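Long-range contacts in hypothetical protein yibA (Escherichia coli, PDB 1OYZ), which is of unknown function but is an all-helical protein with HEAT repeats, possibly with an oxidoreductase activity: residues V46-G51 and A75-Q80; N166-P171 and D195-M200; V175-A180 and E206-E211; L216-D221 and A245-D250; T252-L257 and S272-L277. All coordinates share one frame; numbering follows the deposited sequence.

Contact 1 of 5, residues V46-G51 and A75-Q80; sequences VLQLRG and AFILGQ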
# COMPACT_ATOMS: atom_id res chain seq x y z
N VAL A 46 21.45 -5.05 1.51
CA VAL A 46 22.34 -6.20 1.55
C VAL A 46 22.34 -6.74 2.97
O VAL A 46 22.32 -7.95 3.18
CB VAL A 46 23.78 -5.83 1.15
CG1 VAL A 46 24.63 -7.09 1.12
CG2 VAL A 46 23.78 -5.14 -0.19
N LEU A 47 22.31 -5.82 3.93
CA LEU A 47 22.29 -6.26 5.33
C LEU A 47 21.01 -7.04 5.65
O LEU A 47 21.05 -8.06 6.35
CB LEU A 47 22.48 -5.05 6.29
CG LEU A 47 23.88 -4.42 6.20
CD1 LEU A 47 24.08 -3.25 7.15
CD2 LEU A 47 24.87 -5.50 6.51
N GLN A 48 19.87 -6.59 5.13
CA GLN A 48 18.62 -7.29 5.41
C GLN A 48 18.69 -8.71 4.84
O GLN A 48 18.11 -9.63 5.40
CB GLN A 48 17.39 -6.58 4.80
CG GLN A 48 16.99 -5.21 5.38
CD GLN A 48 15.94 -4.50 4.50
OE1 GLN A 48 16.03 -4.54 3.28
NE2 GLN A 48 14.96 -3.83 5.13
N LEU A 49 19.40 -8.86 3.71
CA LEU A 49 19.54 -10.16 3.04
C LEU A 49 20.45 -11.16 3.75
O LEU A 49 20.06 -12.30 3.99
CB LEU A 49 20.06 -9.98 1.60
CG LEU A 49 20.40 -11.25 0.79
CD1 LEU A 49 19.13 -11.97 0.41
CD2 LEU A 49 21.18 -10.89 -0.47
N ARG A 50 21.67 -10.74 4.07
CA ARG A 50 22.64 -11.64 4.70
C ARG A 50 22.59 -11.52 6.19
O ARG A 50 22.86 -12.46 6.92
CB ARG A 50 24.06 -11.28 4.28
CG ARG A 50 24.28 -11.07 2.80
CD ARG A 50 25.78 -11.09 2.44
NE ARG A 50 26.59 -10.25 3.32
CZ ARG A 50 27.49 -9.37 2.89
NH1 ARG A 50 27.66 -9.21 1.59
NH2 ARG A 50 28.24 -8.66 3.76
N GLY A 51 22.27 -10.30 6.62
CA GLY A 51 22.20 -9.94 8.02
C GLY A 51 22.36 -10.99 9.09
O GLY A 51 21.57 -11.92 9.19
N ALA A 75 15.67 0.93 11.86
CA ALA A 75 14.31 0.40 11.88
C ALA A 75 14.01 -0.25 10.52
O ALA A 75 13.33 -1.26 10.46
CB ALA A 75 13.33 1.52 12.16
N PHE A 76 14.54 0.33 9.45
CA PHE A 76 14.33 -0.24 8.11
C PHE A 76 14.97 -1.64 8.06
O PHE A 76 14.32 -2.63 7.70
CB PHE A 76 14.98 0.66 7.04
CG PHE A 76 14.94 0.08 5.63
CD1 PHE A 76 13.73 -0.16 4.99
CD2 PHE A 76 16.13 -0.16 4.94
CE1 PHE A 76 13.69 -0.62 3.67
CE2 PHE A 76 16.12 -0.62 3.61
CZ PHE A 76 14.89 -0.86 2.97
N ILE A 77 16.23 -1.72 8.45
CA ILE A 77 16.93 -2.99 8.44
C ILE A 77 16.16 -4.02 9.24
O ILE A 77 15.92 -5.15 8.79
CB ILE A 77 18.36 -2.84 9.01
CG1 ILE A 77 19.24 -2.10 8.02
CG2 ILE A 77 19.01 -4.19 9.23
CD1 ILE A 77 20.60 -1.78 8.53
N LEU A 78 15.75 -3.61 10.43
CA LEU A 78 15.02 -4.47 11.36
C LEU A 78 13.69 -5.02 10.82
O LEU A 78 13.20 -6.03 11.29
CB LEU A 78 14.80 -3.68 12.66
CG LEU A 78 15.58 -4.05 13.94
CD1 LEU A 78 16.92 -4.66 13.60
CD2 LEU A 78 15.74 -2.84 14.84
N GLY A 79 13.11 -4.36 9.83
CA GLY A 79 11.85 -4.87 9.31
C GLY A 79 11.94 -6.14 8.46
O GLY A 79 10.95 -6.87 8.33
N GLN A 80 13.10 -6.43 7.89
CA GLN A 80 13.21 -7.62 7.06
C GLN A 80 14.38 -8.59 7.37
O GLN A 80 14.38 -9.73 6.90
CB GLN A 80 13.23 -7.19 5.59
CG GLN A 80 11.89 -6.57 5.14
CD GLN A 80 11.99 -5.78 3.85
OE1 GLN A 80 12.16 -6.36 2.78
NE2 GLN A 80 11.89 -4.46 3.94
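Gln48 carries its CG opposite the carbonyl carbon (chi1 -67°) and runs on extended through chi2, which sends its amide straight across to Phe76, whose own CG lies opposite the backbone N and brings one face of its ring to that amide. NE2 of Gln48 ends up over the centre of the Phe76 ring, 3.5 Å above its plane, with amide and ring planes 39° apart. The same nitrogen gives a hydrogen bond to the backbone O of Phe76 at 2.9 Å. That bond is bent, 141° at the hydrogen, and the donor stands above the carbonyl plane. Phe76 O is gripped twice, since the helical N-H of Gly79 reaches it from the opposite face. Further back along the side chain, Gln48 CG rests 3.6 Å from Ile77 O, so this methylene lies against the backbone of Ile77 while the Phe76 carbonyl holds the amide and one face of the ring packs against it. Beside this polar reach sits a small apolar one: Leu47 CD1 meets Ile77 CD1 at 4.0 Å. The two segments run roughly parallel, their axes 8.7 Å apart. Helices 37-50 and 68-80 thus lie side by side in the superhelix; Leu47 also packs on Leu28 and Phe29 of helix 25-31, and Ile77 on Ala59 of helix 53-63, while helix 88-101 backs segment 75-80 through Ala75 and Leu78.

Contact 2 of 5, residues N166-P171 and D195-M200; sequences NLLKDP and DCFVEM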
# COMPACT_ATOMS: atom_id res chain seq x y z
N ASN A 166 -11.99 6.31 8.10
CA ASN A 166 -11.44 7.65 8.33
C ASN A 166 -10.34 7.98 7.30
O ASN A 166 -10.22 9.13 6.89
CB ASN A 166 -10.89 7.78 9.76
CG ASN A 166 -11.06 9.19 10.32
OD1 ASN A 166 -12.17 9.68 10.47
ND2 ASN A 166 -9.95 9.86 10.62
N LEU A 167 -9.57 6.98 6.88
CA LEU A 167 -8.51 7.21 5.89
C LEU A 167 -9.10 7.52 4.51
O LEU A 167 -8.47 8.17 3.68
CB LEU A 167 -7.56 5.99 5.81
CG LEU A 167 -6.74 5.76 7.11
CD1 LEU A 167 -5.98 4.44 7.07
CD2 LEU A 167 -5.76 6.92 7.30
N LEU A 168 -10.31 7.03 4.25
CA LEU A 168 -10.94 7.35 2.99
C LEU A 168 -11.16 8.86 2.96
O LEU A 168 -11.20 9.47 1.89
CB LEU A 168 -12.29 6.66 2.87
CG LEU A 168 -12.29 5.15 2.68
CD1 LEU A 168 -13.74 4.62 2.77
CD2 LEU A 168 -11.67 4.81 1.33
N LYS A 169 -11.31 9.45 4.14
CA LYS A 169 -11.57 10.88 4.26
C LYS A 169 -10.30 11.68 4.38
O LYS A 169 -10.32 12.89 4.64
CB LYS A 169 -12.45 11.17 5.47
CG LYS A 169 -13.61 10.20 5.64
CD LYS A 169 -14.28 10.40 6.99
CE LYS A 169 -15.30 9.30 7.31
NZ LYS A 169 -16.13 9.67 8.49
N ASP A 170 -9.17 11.01 4.18
CA ASP A 170 -7.91 11.68 4.32
C ASP A 170 -7.66 12.80 3.33
O ASP A 170 -8.11 12.74 2.18
CB ASP A 170 -6.77 10.69 4.24
CG ASP A 170 -5.53 11.19 4.90
OD1 ASP A 170 -4.88 12.10 4.35
OD2 ASP A 170 -5.22 10.68 6.00
N PRO A 171 -6.97 13.85 3.77
CA PRO A 171 -6.65 14.99 2.91
C PRO A 171 -5.66 14.57 1.84
O PRO A 171 -5.55 15.18 0.79
CB PRO A 171 -6.07 16.00 3.90
CG PRO A 171 -6.81 15.70 5.15
CD PRO A 171 -6.74 14.20 5.19
N ASP A 195 -21.34 4.97 0.95
CA ASP A 195 -21.52 6.41 0.87
C ASP A 195 -20.18 7.11 0.66
O ASP A 195 -20.10 8.10 -0.07
CB ASP A 195 -22.24 6.95 2.13
CG ASP A 195 -23.64 6.34 2.32
OD1 ASP A 195 -24.27 5.98 1.30
OD2 ASP A 195 -24.12 6.21 3.47
N CYS A 196 -19.10 6.61 1.27
CA CYS A 196 -17.82 7.30 1.04
C CYS A 196 -17.41 7.09 -0.41
O CYS A 196 -16.88 8.00 -1.03
CB CYS A 196 -16.71 6.81 1.98
SG CYS A 196 -16.91 7.37 3.73
N PHE A 197 -17.66 5.90 -0.97
CA PHE A 197 -17.31 5.69 -2.35
C PHE A 197 -18.11 6.61 -3.29
O PHE A 197 -17.53 7.22 -4.19
CB PHE A 197 -17.49 4.21 -2.73
CG PHE A 197 -16.34 3.32 -2.29
CD1 PHE A 197 -15.34 3.81 -1.47
CD2 PHE A 197 -16.27 2.01 -2.71
CE1 PHE A 197 -14.27 3.00 -1.07
CE2 PHE A 197 -15.21 1.19 -2.32
CZ PHE A 197 -14.20 1.68 -1.49
N VAL A 198 -19.43 6.75 -3.06
CA VAL A 198 -20.26 7.63 -3.91
C VAL A 198 -19.64 9.04 -3.92
O VAL A 198 -19.47 9.65 -4.97
CB VAL A 198 -21.75 7.68 -3.38
CG1 VAL A 198 -22.53 8.79 -4.08
CG2 VAL A 198 -22.44 6.33 -3.59
N GLU A 199 -19.22 9.51 -2.75
CA GLU A 199 -18.61 10.83 -2.66
C GLU A 199 -17.30 10.86 -3.40
O GLU A 199 -16.92 11.88 -3.99
CB GLU A 199 -18.35 11.22 -1.20
CG GLU A 199 -19.63 11.28 -0.37
CD GLU A 199 -20.63 12.28 -0.94
OE1 GLU A 199 -21.85 12.14 -0.67
OE2 GLU A 199 -20.20 13.20 -1.66
N MSE A 200 -16.59 9.75 -3.39
CA MSE A 200 -15.30 9.71 -4.08
C MSE A 200 -15.47 9.77 -5.60
O MSE A 200 -14.51 10.06 -6.33
CB MSE A 200 -14.51 8.47 -3.62
CG MSE A 200 -14.10 8.63 -2.19
SE MSE A 200 -13.49 7.06 -1.24
CE MSE A 200 -11.67 7.71 -0.95
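Leu168, in the last turn of helix 161-168, faces Cys196 on helix 191-200 with their CA atoms 7.2 Å apart, and side chains make nearly all of the contact. Leu168 does most of that work, dividing its two methyls between three partners. CD1 goes to the CB of Cys196, at 3.8 Å. CD2 touches the Phe197 ring at its edge, in the ring plane, 4.0 Å from CE1, and it also lies against the selenomethionine at position 200, 3.7 Å from the CE of Met200. Leu168 and Met200 cross at about a right angle. The Met200 chain is extended at chi2 but bends at chi3 (116°), which turns CE back over Leu168; besides CD2, this methyl comes within 3.4 Å of the backbone O of Leu168. At the exposed margin the aliphatic part of Lys169 passes Cys196, with CE 4.4 Å from SG. No hydrogen bond spans the two segments, and the grip is mainly apolar. Helix 173-186 lies between them in the chain and closes the core from the side, Leu168 meeting Ile183 and Phe197 meeting Asn184, while Val208 and Ala212 of helix 206-218 pack on Met200. Such a join of helices 161-168 and 191-200, with helix 173-186 between them in the chain, is consistent with the stacking of helices in a HEAT-repeat solenoid.

Contact 3 of 5, residues V175-A180 and E206-E211; sequences VRNWAA and EEVRIE
Asn177 turns its amide across the side chains of both Glu207 and Glu211, crossing each at about a right angle; both carboxylate planes stand nearly perpendicular to the amide. With CG opposite the backbone N (chi1 -174°), ND2 is brought to 3.5 Å from CG of Glu211. The nitrogen is also 3.1 Å from the backbone O of Glu207, but the angle is too poor for a hydrogen bond. Helices 173-186 and 206-218 run nearly parallel here, axes 9.0 Å apart and inclined by 18°, consistent with the near-parallel stacking of helices in a HEAT-type solenoid. Deeper in, Val208 points CG2 between two residues, 4.0 Å from Asn177 CB and 4.1 Å from Arg176 CB. One turn on, Ala180 CB lies 4.1 Å from Glu211 CB. Arg176 bends at chi3 and takes its guanidinium on to a salt bridge with Asp203 and a hydrogen bond to Asp170 O, while Met200 of helix 191-200 packs against its side chain.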
# COMPACT_ATOMS: atom_id res chain seq x y z
N VAL A 175 -3.21 8.44 0.45
CA VAL A 175 -3.78 7.74 1.61
C VAL A 175 -5.20 7.22 1.26
O VAL A 175 -5.52 6.05 1.50
CB VAL A 175 -3.90 8.68 2.86
CG1 VAL A 175 -4.74 7.98 3.96
CG2 VAL A 175 -2.50 9.02 3.40
N ARG A 176 -6.04 8.10 0.71
CA ARG A 176 -7.42 7.70 0.33
C ARG A 176 -7.40 6.51 -0.65
O ARG A 176 -8.16 5.55 -0.50
CB ARG A 176 -8.21 8.86 -0.32
CG ARG A 176 -8.31 10.16 0.47
CD ARG A 176 -9.47 11.06 -0.06
NE ARG A 176 -9.22 11.64 -1.38
CZ ARG A 176 -8.26 12.52 -1.64
NH1 ARG A 176 -8.08 12.98 -2.88
NH2 ARG A 176 -7.47 12.95 -0.66
N ASN A 177 -6.50 6.56 -1.63
CA ASN A 177 -6.41 5.49 -2.62
C ASN A 177 -6.07 4.16 -1.95
O ASN A 177 -6.70 3.13 -2.21
CB ASN A 177 -5.38 5.87 -3.71
CG ASN A 177 -5.35 4.86 -4.87
OD1 ASN A 177 -4.36 4.15 -5.06
ND2 ASN A 177 -6.42 4.80 -5.63
N TRP A 178 -5.09 4.18 -1.04
CA TRP A 178 -4.69 2.97 -0.33
C TRP A 178 -5.82 2.41 0.52
O TRP A 178 -6.00 1.20 0.60
CB TRP A 178 -3.48 3.26 0.58
CG TRP A 178 -2.23 2.56 0.17
CD1 TRP A 178 -1.12 3.13 -0.40
CD2 TRP A 178 -1.95 1.16 0.30
NE1 TRP A 178 -0.16 2.16 -0.63
CE2 TRP A 178 -0.65 0.94 -0.22
CE3 TRP A 178 -2.67 0.06 0.80
CZ2 TRP A 178 -0.06 -0.32 -0.25
CZ3 TRP A 178 -2.07 -1.21 0.76
CH2 TRP A 178 -0.79 -1.38 0.24
N ALA A 179 -6.56 3.29 1.18
CA ALA A 179 -7.67 2.84 2.04
C ALA A 179 -8.70 2.13 1.18
O ALA A 179 -9.05 0.96 1.44
CB ALA A 179 -8.32 4.05 2.76
N ALA A 180 -9.16 2.83 0.15
CA ALA A 180 -10.17 2.30 -0.76
C ALA A 180 -9.64 1.02 -1.36
O ALA A 180 -10.35 0.04 -1.48
CB ALA A 180 -10.46 3.32 -1.85
N GLU A 206 -7.90 11.11 -9.93
CA GLU A 206 -8.36 10.09 -10.90
C GLU A 206 -8.21 8.68 -10.35
O GLU A 206 -9.10 7.84 -10.53
CB GLU A 206 -7.56 10.16 -12.23
CG GLU A 206 -6.04 9.90 -12.06
CD GLU A 206 -5.32 9.09 -13.21
OE1 GLU A 206 -5.78 7.98 -13.60
OE2 GLU A 206 -4.27 9.55 -13.70
N GLU A 207 -7.09 8.41 -9.71
CA GLU A 207 -6.85 7.07 -9.17
C GLU A 207 -7.89 6.70 -8.13
O GLU A 207 -8.30 5.54 -8.04
CB GLU A 207 -5.46 6.98 -8.54
CG GLU A 207 -4.32 6.97 -9.54
CD GLU A 207 -2.95 6.81 -8.89
OE1 GLU A 207 -2.77 5.90 -8.04
OE2 GLU A 207 -2.05 7.59 -9.23
N VAL A 208 -8.29 7.68 -7.32
CA VAL A 208 -9.30 7.43 -6.29
C VAL A 208 -10.68 7.19 -6.96
O VAL A 208 -11.39 6.27 -6.58
CB VAL A 208 -9.38 8.62 -5.25
CG1 VAL A 208 -10.54 8.39 -4.29
CG2 VAL A 208 -8.08 8.71 -4.44
N ARG A 209 -11.03 7.99 -7.95
CA ARG A 209 -12.32 7.83 -8.62
C ARG A 209 -12.42 6.43 -9.20
O ARG A 209 -13.48 5.79 -9.17
CB ARG A 209 -12.48 8.84 -9.75
CG ARG A 209 -12.69 10.28 -9.34
CD ARG A 209 -12.85 11.17 -10.59
NE ARG A 209 -14.02 10.76 -11.36
CZ ARG A 209 -14.03 10.37 -12.64
NH1 ARG A 209 -12.91 10.32 -13.35
NH2 ARG A 209 -15.18 10.02 -13.21
N ILE A 210 -11.32 5.94 -9.75
CA ILE A 210 -11.33 4.60 -10.32
C ILE A 210 -11.61 3.54 -9.28
O ILE A 210 -12.43 2.65 -9.52
CB ILE A 210 -10.01 4.29 -11.06
CG1 ILE A 210 -10.01 5.02 -12.41
CG2 ILE A 210 -9.87 2.79 -11.27
CD1 ILE A 210 -8.61 5.19 -13.02
N GLU A 211 -10.95 3.60 -8.12
CA GLU A 211 -11.23 2.61 -7.08
C GLU A 211 -12.69 2.70 -6.57
O GLU A 211 -13.31 1.68 -6.23
CB GLU A 211 -10.25 2.77 -5.89
CG GLU A 211 -8.76 2.32 -6.17
CD GLU A 211 -8.57 0.82 -6.33
OE1 GLU A 211 -9.32 0.09 -5.65
OE2 GLU A 211 -7.64 0.35 -7.10

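Contact 4 of 5, residues L216-D221 and A245-D250; sequences LSYRKD and AGELGD
Glu247 lays its CG over one face of the Tyr218 ring in a CH-pi contact, 3.8 Å from the Tyr218 ring centroid and 25° off the ring normal, displaced toward the rim. The carboxylate plane is within 22° of parallel to the ring, so OE1 follows the same face. Beside them Lys220 reaches across, its NZ giving a hydrogen bond to Glu247 O at 2.6 Å. The donor is tilted out of that carbonyl plane. Within its own segment the ammonium also bonds to Tyr218 O, at 3.3 Å, and this double hold ties two helix ends together. Bends at chi2 (-92°) and chi4 fold the lysine back so that NZ can serve both carbonyls, and on the way CD passes 3.4 Å from Leu248 O. At the middle the backbones come close: CA of Leu248 makes a CA-H...O contact of 3.6 Å with Ser217 O. Leu248 CD1 lies against Asp221 O. What places Lys220 is the Schellman motif ending helix 206-218, where the lysine has positive phi; Glu247 is in turn held by a salt bridge from OE2 to Lys276, and Ser217 OG by Ile213 O. Helix 206-218 thus ends against the end of helix 239-248, with helix 225-232 behind Leu248 through Leu225 and Leu228, and helix 191-200 against Leu216.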
# COMPACT_ATOMS: atom_id res chain seq x y z
N LEU A 216 -17.89 0.52 -6.10
CA LEU A 216 -19.34 0.62 -6.14
C LEU A 216 -19.91 -0.40 -7.10
O LEU A 216 -20.92 -1.02 -6.81
CB LEU A 216 -19.79 2.04 -6.52
CG LEU A 216 -19.57 3.01 -5.35
CD1 LEU A 216 -19.70 4.46 -5.77
CD2 LEU A 216 -20.56 2.68 -4.26
N SER A 217 -19.26 -0.62 -8.24
CA SER A 217 -19.80 -1.59 -9.17
C SER A 217 -19.79 -3.03 -8.61
O SER A 217 -20.77 -3.75 -8.75
CB SER A 217 -19.06 -1.52 -10.50
OG SER A 217 -18.96 -0.20 -10.95
N TYR A 218 -18.71 -3.46 -7.97
CA TYR A 218 -18.71 -4.81 -7.43
C TYR A 218 -19.86 -4.95 -6.42
O TYR A 218 -20.49 -6.00 -6.32
CB TYR A 218 -17.35 -5.14 -6.78
CG TYR A 218 -16.35 -5.63 -7.81
CD1 TYR A 218 -15.89 -4.78 -8.84
CD2 TYR A 218 -15.89 -6.95 -7.81
CE1 TYR A 218 -15.01 -5.24 -9.83
CE2 TYR A 218 -15.02 -7.43 -8.80
CZ TYR A 218 -14.58 -6.57 -9.81
OH TYR A 218 -13.74 -7.05 -10.80
N ARG A 219 -20.13 -3.87 -5.69
CA ARG A 219 -21.21 -3.83 -4.71
C ARG A 219 -22.59 -3.67 -5.38
O ARG A 219 -23.60 -3.59 -4.68
CB ARG A 219 -21.00 -2.66 -3.74
CG ARG A 219 -19.59 -2.51 -3.17
CD ARG A 219 -19.34 -3.48 -2.05
NE ARG A 219 -17.91 -3.71 -1.78
CZ ARG A 219 -17.03 -2.78 -1.41
NH1 ARG A 219 -17.42 -1.52 -1.25
NH2 ARG A 219 -15.76 -3.12 -1.18
N LYS A 220 -22.65 -3.58 -6.72
CA LYS A 220 -23.95 -3.46 -7.41
C LYS A 220 -24.76 -2.21 -6.97
O LYS A 220 -25.99 -2.23 -6.94
CB LYS A 220 -24.79 -4.71 -7.13
CG LYS A 220 -24.03 -6.03 -7.28
CD LYS A 220 -24.16 -6.60 -8.70
CE LYS A 220 -23.23 -7.79 -8.95
NZ LYS A 220 -21.79 -7.37 -9.01
N ASP A 221 -24.07 -1.14 -6.63
CA ASP A 221 -24.71 0.08 -6.17
C ASP A 221 -24.94 1.01 -7.37
O ASP A 221 -24.00 1.58 -7.93
CB ASP A 221 -23.81 0.72 -5.10
CG ASP A 221 -24.47 1.85 -4.35
OD1 ASP A 221 -24.23 1.94 -3.11
OD2 ASP A 221 -25.20 2.65 -4.98
N ALA A 245 -18.32 -1.96 -15.51
CA ALA A 245 -19.59 -1.91 -16.20
C ALA A 245 -20.21 -3.32 -16.24
O ALA A 245 -21.43 -3.47 -16.05
CB ALA A 245 -19.41 -1.34 -17.62
N GLY A 246 -19.40 -4.35 -16.45
CA GLY A 246 -19.94 -5.71 -16.50
C GLY A 246 -20.29 -6.22 -15.11
O GLY A 246 -21.26 -6.96 -14.91
N GLU A 247 -19.48 -5.82 -14.13
CA GLU A 247 -19.70 -6.22 -12.76
C GLU A 247 -20.96 -5.60 -12.14
O GLU A 247 -21.65 -6.26 -11.38
CB GLU A 247 -18.47 -5.86 -11.91
CG GLU A 247 -17.28 -6.78 -12.11
CD GLU A 247 -17.58 -8.20 -11.67
OE1 GLU A 247 -18.10 -8.37 -10.52
OE2 GLU A 247 -17.29 -9.15 -12.45
N LEU A 248 -21.25 -4.33 -12.45
CA LEU A 248 -22.42 -3.65 -11.90
C LEU A 248 -23.72 -4.43 -12.12
O LEU A 248 -24.61 -4.41 -11.27
CB LEU A 248 -22.56 -2.25 -12.50
CG LEU A 248 -23.80 -1.45 -12.07
CD1 LEU A 248 -23.74 -1.16 -10.55
CD2 LEU A 248 -23.84 -0.15 -12.86
N GLY A 249 -23.84 -5.13 -13.25
CA GLY A 249 -25.04 -5.93 -13.52
C GLY A 249 -26.33 -5.16 -13.84
O GLY A 249 -27.45 -5.66 -13.63
N ASP A 250 -26.16 -3.95 -14.36
CA ASP A 250 -27.27 -3.07 -14.72
C ASP A 250 -27.33 -2.99 -16.26
O ASP A 250 -26.42 -2.44 -16.91
CB ASP A 250 -27.02 -1.70 -14.09
CG ASP A 250 -28.18 -0.75 -14.26
OD1 ASP A 250 -28.46 -0.02 -13.29
OD2 ASP A 250 -28.80 -0.71 -15.36

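Contact 5 of 5, residues T252-L257 and S272-L277; sequences TLLPVL and SAIDKL
Leu253 opens the contact, its CB touching CD1 of Leu277 at 4.3 Å while the rest of the side chain belongs to Leu225, Leu228 and Leu232 of helix 225-232. Next comes Leu254, which lies alongside Leu277, the two side chains head to tail. Its CD2 does the touching, 3.5 Å from CD1 of Leu277 and nearly as near to CB, and the same methyl reaches Ile274 CG2 at 4.0 Å. A turn after Leu254 the chain returns to the interface at Leu257. Here CG opposite the carbonyl carbon (chi1 -72°) carries the branch out toward helix 268-277. Leu257 CB lies 3.6 Å from CG1 of Ile274. Its CD1 goes further, meeting CD1 of Leu277 at 3.6 Å, where the two leucines cross at about a right angle, and CB of Ala273 at 4.1 Å. Leu277 CD1 is therefore gathered in by Leu253, Leu254 and Leu257 together. No polar bond links the segments; Lys276 on the same helix instead pairs with Glu243 of helix 239-248. An aliphatic seam of this kind, between two consecutive helices joined by a short connection, makes an antiparallel helical hairpin, consistent with a HEAT-like unit.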
# COMPACT_ATOMS: atom_id res chain seq x y z
N THR A 252 -28.66 -1.12 -18.16
CA THR A 252 -28.75 0.20 -18.73
C THR A 252 -27.50 0.47 -19.56
O THR A 252 -27.50 1.32 -20.45
CB THR A 252 -28.79 1.30 -17.65
OG1 THR A 252 -29.85 1.02 -16.74
CG2 THR A 252 -29.01 2.65 -18.29
N LEU A 253 -26.43 -0.25 -19.26
CA LEU A 253 -25.18 -0.06 -19.97
C LEU A 253 -24.99 -0.89 -21.23
O LEU A 253 -23.97 -0.77 -21.90
CB LEU A 253 -23.99 -0.28 -19.04
CG LEU A 253 -23.87 0.68 -17.87
CD1 LEU A 253 -24.90 0.29 -16.85
CD2 LEU A 253 -22.50 0.59 -17.23
N LEU A 254 -25.95 -1.75 -21.56
CA LEU A 254 -25.79 -2.56 -22.75
C LEU A 254 -25.70 -1.76 -24.03
O LEU A 254 -24.81 -1.98 -24.83
CB LEU A 254 -26.91 -3.60 -22.86
CG LEU A 254 -26.78 -4.75 -21.85
CD1 LEU A 254 -28.06 -5.60 -21.86
CD2 LEU A 254 -25.59 -5.60 -22.21
N PRO A 255 -26.60 -0.78 -24.22
CA PRO A 255 -26.53 0.00 -25.46
C PRO A 255 -25.16 0.59 -25.76
O PRO A 255 -24.62 0.40 -26.85
CB PRO A 255 -27.59 1.08 -25.22
CG PRO A 255 -28.60 0.35 -24.36
CD PRO A 255 -27.67 -0.28 -23.35
N VAL A 256 -24.60 1.30 -24.78
CA VAL A 256 -23.30 1.93 -24.94
C VAL A 256 -22.20 0.91 -25.14
O VAL A 256 -21.27 1.15 -25.90
CB VAL A 256 -22.95 2.80 -23.71
CG1 VAL A 256 -23.94 3.93 -23.57
CG2 VAL A 256 -22.97 1.95 -22.44
N LEU A 257 -22.30 -0.23 -24.46
CA LEU A 257 -21.28 -1.27 -24.61
C LEU A 257 -21.34 -1.76 -26.05
O LEU A 257 -20.32 -1.87 -26.74
CB LEU A 257 -21.52 -2.43 -23.64
CG LEU A 257 -21.24 -2.17 -22.15
CD1 LEU A 257 -21.63 -3.40 -21.34
CD2 LEU A 257 -19.77 -1.80 -21.90
N SER A 272 -16.97 -9.24 -22.91
CA SER A 272 -17.04 -9.92 -21.61
C SER A 272 -18.08 -9.26 -20.72
O SER A 272 -18.90 -9.92 -20.10
CB SER A 272 -15.70 -9.86 -20.88
OG SER A 272 -14.70 -10.57 -21.59
N ALA A 273 -17.99 -7.95 -20.63
CA ALA A 273 -18.89 -7.18 -19.80
C ALA A 273 -20.30 -7.43 -20.33
O ALA A 273 -21.22 -7.67 -19.55
CB ALA A 273 -18.54 -5.70 -19.87
N ILE A 274 -20.47 -7.40 -21.65
CA ILE A 274 -21.79 -7.64 -22.21
C ILE A 274 -22.35 -9.02 -21.86
O ILE A 274 -23.55 -9.16 -21.59
CB ILE A 274 -21.77 -7.48 -23.73
CG1 ILE A 274 -21.40 -6.04 -24.08
CG2 ILE A 274 -23.12 -7.90 -24.30
CD1 ILE A 274 -21.45 -5.72 -25.54
N ASP A 275 -21.49 -10.02 -21.86
CA ASP A 275 -21.90 -11.39 -21.53
C ASP A 275 -22.39 -11.49 -20.11
O ASP A 275 -23.34 -12.22 -19.83
CB ASP A 275 -20.74 -12.35 -21.75
CG ASP A 275 -20.32 -12.41 -23.21
OD1 ASP A 275 -21.24 -12.51 -24.05
OD2 ASP A 275 -19.10 -12.36 -23.51
N LYS A 276 -21.72 -10.77 -19.21
CA LYS A 276 -22.10 -10.76 -17.80
C LYS A 276 -23.46 -10.11 -17.58
O LYS A 276 -24.26 -10.59 -16.78
CB LYS A 276 -21.06 -10.01 -16.97
CG LYS A 276 -19.71 -10.67 -16.94
CD LYS A 276 -18.75 -9.89 -16.06
CE LYS A 276 -17.31 -10.29 -16.34
NZ LYS A 276 -16.33 -9.47 -15.58
N LEU A 277 -23.71 -9.02 -18.29
CA LEU A 277 -24.97 -8.30 -18.18
C LEU A 277 -26.14 -9.13 -18.66
O LEU A 277 -27.16 -9.23 -17.97
CB LEU A 277 -24.92 -6.99 -18.97
CG LEU A 277 -24.07 -5.89 -18.34
CD1 LEU A 277 -24.19 -4.58 -19.12
CD2 LEU A 277 -24.56 -5.70 -16.92

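Contacts 2 and 5 are the buried, mainly apolar joins, whereas contacts 1, 3 and 4 are partly buried. Of these, contacts 1 and 4 are tied by hydrogen bonds from a side chain to a carbonyl across the segments, while contact 3 packs polar groups together without one. Contact 1 stands apart, its centre about 36 Å from that of contact 2 and about 50 Å from that of contact 5. Contacts 2 and 3 interlock: their segments alternate along the chain and touch. Contact 4 shares helix 206-218 with contact 3, and touches contact 2 where Phe197 packs on Leu216. It meets contact 5 where Gly246 packs on Ala273. Contact 5 lies farthest from the chain's centre, yet is buried.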